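Local structure of dihydrolipoyl dehydrogenase (Elizabethkingia anophelis NUHP1, 6UZI) at residues A[159-171]-A[245-257]. The protein probably catalyses the NAD(+)-dependent reoxidation of dihydrolipoyl groups on lysines of carrier proteins, using one bound FAD per subunit. Sequence-based numbering, arbitrary orientation.
Sequences LPFITLDKERVIT and AVSGVERNGDTVK. With EDO (1,2-ethanediol), chain I.
R168 and R251 meet at about a right angle, the aliphatic part of one lying over the flat head of the other, a worked example of how two arginines can pack together when each charge has partners of its own. CG of R168 sits over the centre of the R251 guanidinium, 3.6 Å from CZ of R251. The edge of that guanidinium serves the acids: NH1 of R251 donates to OE2 of E167 at 2.7 Å, on the anti side of the carboxylate, and to OD1 of D165 at 3.1 Å, which it meets from above the carboxylate plane. NE of R251 makes a nearly straight bond to O of G253 at 2.8 Å, so three bonds fix the rotation of the group. OD2 of D165 accepts from the backbone N of E167, an Asx turn, and also from those of R168 and V169, so three amides hold the carboxylate in place. With chi3 at 110°, the R168 chain bends and carries its guanidinium onto the hairpin turn, where OD1 of D254 lies over one face, 3.3 Å from NH2 of R168, an attraction of charges alone; NE of R168 bonds to O of D273, and Y274 adds a cation-pi contact.

At the other end F161 lays one ring face against the backbone of S247, which with G248 forms a classic beta bulge opposite T259, while CE1 of F161 reaches CG1 of V246 at 3.9 Å. A water bridges O of F161 to N of V249. Between the two ends, I162 packs on CG2 of V249, and V169 touches V249 and V256.

The loop thus covers one side of the hairpin 245-252/255-261, part of a three-stranded antiparallel sheet, as the chain leads into strand 169-170, an outer strand of the parallel Rossmann-type sheet beside strand 274-277, just before helix 172-175.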
loop_
_atom_site.group_PDB
_atom_site.type_symbol
_atom_site.label_atom_id
_atom_site.label_comp_id
_atom_site.label_asym_id
_atom_site.label_seq_id
_atom_site.Cartn_x
_atom_site.Cartn_y
_atom_site.Cartn_z
ATOM N N LEU A 159 -6.645 -10.706 33.771
ATOM C CA LEU A 159 -7.089 -10.151 35.025
ATOM C C LEU A 159 -7.195 -11.265 36.053
ATOM O O LEU A 159 -7.676 -12.360 35.735
ATOM C CB LEU A 159 -8.455 -9.480 34.853
ATOM C CG LEU A 159 -8.555 -8.421 33.745
ATOM C CD1 LEU A 159 -9.950 -7.847 33.698
ATOM C CD2 LEU A 159 -7.528 -7.312 33.917
ATOM N N PRO A 160 -6.777 -11.011 37.292
ATOM C CA PRO A 160 -6.692 -12.104 38.277
ATOM C C PRO A 160 -7.999 -12.833 38.524
ATOM O O PRO A 160 -7.960 -14.018 38.878
ATOM C CB PRO A 160 -6.188 -11.393 39.539
ATOM C CG PRO A 160 -5.415 -10.201 38.994
ATOM C CD PRO A 160 -6.193 -9.755 37.792
ATOM N N PHE A 161 -9.152 -12.184 38.348
ATOM C CA PHE A 161 -10.424 -12.820 38.678
ATOM C C PHE A 161 -10.999 -13.628 37.523
ATOM O O PHE A 161 -12.077 -14.219 37.680
ATOM C CB PHE A 161 -11.465 -11.783 39.117
ATOM C CG PHE A 161 -11.720 -10.701 38.104
ATOM C CD1 PHE A 161 -12.590 -10.921 37.043
ATOM C CD2 PHE A 161 -11.108 -9.467 38.212
ATOM C CE1 PHE A 161 -12.834 -9.941 36.110
ATOM C CE2 PHE A 161 -11.351 -8.483 37.286
ATOM C CZ PHE A 161 -12.217 -8.721 36.234
ATOM N N ILE A 162 -10.339 -13.620 36.359
ATOM C CA ILE A 162 -10.788 -14.382 35.198
ATOM C C ILE A 162 -10.138 -15.762 35.216
ATOM O O ILE A 162 -8.919 -15.886 35.364
ATOM C CB ILE A 162 -10.472 -13.641 33.890
ATOM C CG1 ILE A 162 -11.197 -12.299 33.850
ATOM C CG2 ILE A 162 -10.879 -14.488 32.699
ATOM C CD1 ILE A 162 -10.954 -11.499 32.581
ATOM N N THR A 163 -10.950 -16.796 35.036
ATOM C CA THR A 163 -10.473 -18.174 34.953
ATOM C C THR A 163 -10.505 -18.584 33.483
ATOM O O THR A 163 -11.560 -18.922 32.942
ATOM C CB THR A 163 -11.330 -19.114 35.803
ATOM O OG1 THR A 163 -11.250 -18.752 37.193
ATOM C CG2 THR A 163 -10.865 -20.546 35.626
ATOM N N LEU A 164 -9.348 -18.536 32.834
ATOM C CA LEU A 164 -9.264 -18.934 31.437
ATOM C C LEU A 164 -9.369 -20.450 31.331
ATOM O O LEU A 164 -8.732 -21.178 32.096
ATOM C CB LEU A 164 -7.952 -18.449 30.823
ATOM C CG LEU A 164 -7.693 -16.950 30.738
ATOM C CD1 LEU A 164 -6.207 -16.688 30.575
ATOM C CD2 LEU A 164 -8.471 -16.356 29.575
ATOM N N ASP A 165 -10.190 -20.929 30.395
ATOM C CA ASP A 165 -10.418 -22.357 30.240
ATOM C C ASP A 165 -10.040 -22.897 28.868
ATOM O O ASP A 165 -10.264 -24.086 28.610
ATOM C CB ASP A 165 -11.885 -22.705 30.546
ATOM C CG ASP A 165 -12.875 -21.971 29.645
ATOM O OD1 ASP A 165 -14.032 -21.796 30.080
ATOM O OD2 ASP A 165 -12.506 -21.546 28.529
ATOM N N LYS A 166 -9.483 -22.070 27.984
ATOM C CA LYS A 166 -9.069 -22.480 26.640
ATOM C C LYS A 166 -10.226 -23.043 25.818
ATOM O O LYS A 166 -10.002 -23.759 24.837
ATOM C CB LYS A 166 -7.914 -23.493 26.692
ATOM C CG LYS A 166 -6.758 -23.061 27.595
ATOM C CD LYS A 166 -5.397 -23.405 27.019
ATOM C CE LYS A 166 -4.288 -22.768 27.848
ATOM N NZ LYS A 166 -2.962 -22.771 27.154
ATOM N N GLU A 167 -11.465 -22.726 26.204
ATOM C CA GLU A 167 -12.642 -23.150 25.456
ATOM C C GLU A 167 -13.509 -21.948 25.122
ATOM O O GLU A 167 -13.593 -21.535 23.960
ATOM C CB GLU A 167 -13.451 -24.180 26.238
ATOM C CG GLU A 167 -13.046 -25.608 25.959
ATOM C CD GLU A 167 -13.487 -26.561 27.048
ATOM O OE1 GLU A 167 -12.881 -27.645 27.157
ATOM O OE2 GLU A 167 -14.433 -26.226 27.796
ATOM N N ARG A 168 -14.139 -21.358 26.137
ATOM C CA ARG A 168 -14.982 -20.192 25.931
ATOM C C ARG A 168 -14.471 -18.937 26.621
ATOM O O ARG A 168 -14.794 -17.834 26.169
ATOM C CB ARG A 168 -16.411 -20.487 26.409
ATOM C CG ARG A 168 -16.991 -21.753 25.790
ATOM C CD ARG A 168 -18.487 -21.890 26.015
ATOM N NE ARG A 168 -19.208 -21.692 24.761
ATOM C CZ ARG A 168 -19.585 -22.671 23.944
ATOM N NH1 ARG A 168 -20.226 -22.378 22.818
ATOM N NH2 ARG A 168 -19.332 -23.939 24.254
ATOM N N VAL A 169 -13.673 -19.069 27.679
ATOM C CA VAL A 169 -12.999 -17.929 28.289
ATOM C C VAL A 169 -11.528 -18.002 27.899
ATOM O O VAL A 169 -10.733 -18.698 28.541
ATOM C CB VAL A 169 -13.195 -17.914 29.813
ATOM C CG1 VAL A 169 -12.438 -16.755 30.431
ATOM C CG2 VAL A 169 -14.674 -17.792 30.133
ATOM N N ILE A 170 -11.163 -17.289 26.832
ATOM C CA ILE A 170 -9.955 -17.569 26.074
ATOM C C ILE A 170 -9.131 -16.300 25.892
ATOM O O ILE A 170 -9.596 -15.182 26.121
ATOM C CB ILE A 170 -10.281 -18.166 24.695
ATOM C CG1 ILE A 170 -11.149 -17.184 23.905
ATOM C CG2 ILE A 170 -10.996 -19.485 24.848
ATOM C CD1 ILE A 170 -11.550 -17.690 22.550
ATOM N N THR A 171 -7.885 -16.503 25.456
ATOM C CA THR A 171 -6.982 -15.457 25.000
ATOM C C THR A 171 -6.871 -15.529 23.480
ATOM O O THR A 171 -7.491 -16.373 22.824
ATOM C CB THR A 171 -5.597 -15.598 25.643
ATOM O OG1 THR A 171 -4.958 -16.776 25.144
ATOM C CG2 THR A 171 -5.700 -15.708 27.139
ATOM N N ALA A 245 -15.806 -0.926 34.154
ATOM C CA ALA A 245 -14.874 -1.698 34.968
ATOM C C ALA A 245 -15.467 -3.077 35.225
ATOM O O ALA A 245 -16.429 -3.214 35.983
ATOM C CB ALA A 245 -14.577 -0.976 36.280
ATOM N N VAL A 246 -14.887 -4.092 34.581
ATOM C CA VAL A 246 -15.346 -5.465 34.739
ATOM C C VAL A 246 -14.951 -5.965 36.117
ATOM O O VAL A 246 -13.854 -5.676 36.611
ATOM C CB VAL A 246 -14.766 -6.370 33.637
ATOM C CG1 VAL A 246 -15.184 -7.812 33.855
ATOM C CG2 VAL A 246 -15.196 -5.896 32.269
ATOM N N SER A 247 -15.865 -6.688 36.763
ATOM C CA SER A 247 -15.599 -7.289 38.052
ATOM C C SER A 247 -15.786 -8.798 38.068
ATOM O O SER A 247 -15.437 -9.436 39.071
ATOM C CB SER A 247 -16.503 -6.664 39.124
ATOM O OG SER A 247 -17.875 -6.828 38.787
ATOM N N GLY A 248 -16.296 -9.394 36.996
ATOM C CA GLY A 248 -16.511 -10.826 36.983
ATOM C C GLY A 248 -16.740 -11.352 35.589
ATOM O O GLY A 248 -17.321 -10.672 34.738
ATOM N N VAL A 249 -16.262 -12.575 35.352
ATOM C CA VAL A 249 -16.476 -13.317 34.111
ATOM C C VAL A 249 -16.791 -14.766 34.478
ATOM O O VAL A 249 -15.894 -15.503 34.899
ATOM C CB VAL A 249 -15.264 -13.260 33.178
ATOM C CG1 VAL A 249 -15.508 -14.142 31.969
ATOM C CG2 VAL A 249 -14.950 -11.819 32.768
ATOM N N GLU A 250 -18.055 -15.170 34.328
ATOM C CA GLU A 250 -18.540 -16.505 34.674
ATOM C C GLU A 250 -18.838 -17.313 33.421
ATOM O O GLU A 250 -19.464 -16.808 32.489
ATOM C CB GLU A 250 -19.850 -16.462 35.465
ATOM C CG GLU A 250 -19.865 -15.789 36.813
ATOM C CD GLU A 250 -21.261 -15.845 37.441
ATOM O OE1 GLU A 250 -22.217 -16.284 36.758
ATOM O OE2 GLU A 250 -21.407 -15.454 38.619
ATOM N N ARG A 251 -18.407 -18.570 33.408
ATOM C CA ARG A 251 -18.808 -19.526 32.381
ATOM C C ARG A 251 -19.927 -20.406 32.930
ATOM O O ARG A 251 -19.745 -21.077 33.950
ATOM C CB ARG A 251 -17.636 -20.391 31.917
ATOM C CG ARG A 251 -18.115 -21.589 31.102
ATOM C CD ARG A 251 -17.135 -22.028 30.041
ATOM N NE ARG A 251 -17.703 -23.066 29.188
ATOM C CZ ARG A 251 -16.982 -23.995 28.567
ATOM N NH1 ARG A 251 -15.665 -24.023 28.724
ATOM N NH2 ARG A 251 -17.575 -24.907 27.808
ATOM N N ASN A 252 -21.080 -20.388 32.268
ATOM C CA ASN A 252 -22.238 -21.199 32.642
ATOM C C ASN A 252 -22.581 -22.093 31.460
ATOM O O ASN A 252 -23.494 -21.796 30.688
ATOM C CB ASN A 252 -23.415 -20.311 33.048
ATOM C CG ASN A 252 -23.048 -19.327 34.136
ATOM O OD1 ASN A 252 -22.737 -19.723 35.260
ATOM N ND2 ASN A 252 -23.084 -18.034 33.810
ATOM N N GLY A 253 -21.831 -23.174 31.298
ATOM C CA GLY A 253 -22.096 -24.055 30.181
ATOM C C GLY A 253 -21.667 -23.417 28.877
ATOM O O GLY A 253 -20.479 -23.152 28.676
ATOM N N ASP A 254 -22.626 -23.137 27.997
ATOM C CA ASP A 254 -22.358 -22.507 26.711
ATOM C C ASP A 254 -22.393 -20.986 26.775
ATOM O O ASP A 254 -22.431 -20.333 25.726
ATOM C CB ASP A 254 -23.367 -22.983 25.660
ATOM C CG ASP A 254 -23.224 -24.451 25.321
ATOM O OD1 ASP A 254 -22.148 -25.035 25.581
ATOM O OD2 ASP A 254 -24.195 -25.022 24.780
ATOM N N THR A 255 -22.365 -20.402 27.966
ATOM C CA THR A 255 -22.557 -18.968 28.095
ATOM C C THR A 255 -21.531 -18.364 29.037
ATOM O O THR A 255 -21.178 -18.961 30.060
ATOM C CB THR A 255 -23.974 -18.669 28.600
ATOM O OG1 THR A 255 -24.920 -19.249 27.698
ATOM C CG2 THR A 255 -24.224 -17.176 28.702
ATOM N N VAL A 256 -21.065 -17.169 28.683
ATOM C CA VAL A 256 -20.170 -16.385 29.518
ATOM C C VAL A 256 -20.901 -15.115 29.923
ATOM O O VAL A 256 -21.515 -14.452 29.080
ATOM C CB VAL A 256 -18.859 -16.056 28.789
ATOM C CG1 VAL A 256 -17.952 -15.283 29.706
ATOM C CG2 VAL A 256 -18.187 -17.340 28.303
ATOM N N LYS A 257 -20.855 -14.791 31.211
ATOM C CA LYS A 257 -21.512 -13.610 31.757
ATOM C C LYS A 257 -20.451 -12.662 32.300
ATOM O O LYS A 257 -19.694 -13.021 33.208
ATOM C CB LYS A 257 -22.514 -14.006 32.845
ATOM C CG LYS A 257 -23.363 -12.861 33.357
ATOM C CD LYS A 257 -24.557 -13.367 34.135
ATOM C CE LYS A 257 -24.585 -12.799 35.542
ATOM N NZ LYS A 257 -25.906 -13.066 36.168
HETATM C C1 EDO I . -11.268 -4.556 35.170
HETATM O O1 EDO I . -10.139 -4.506 36.048
HETATM C C2 EDO I . -11.151 -3.449 34.123
HETATM O O2 EDO I . -12.163 -3.591 33.110
HETATM O O HOH W 1 -15.075 -13.759 37.559
#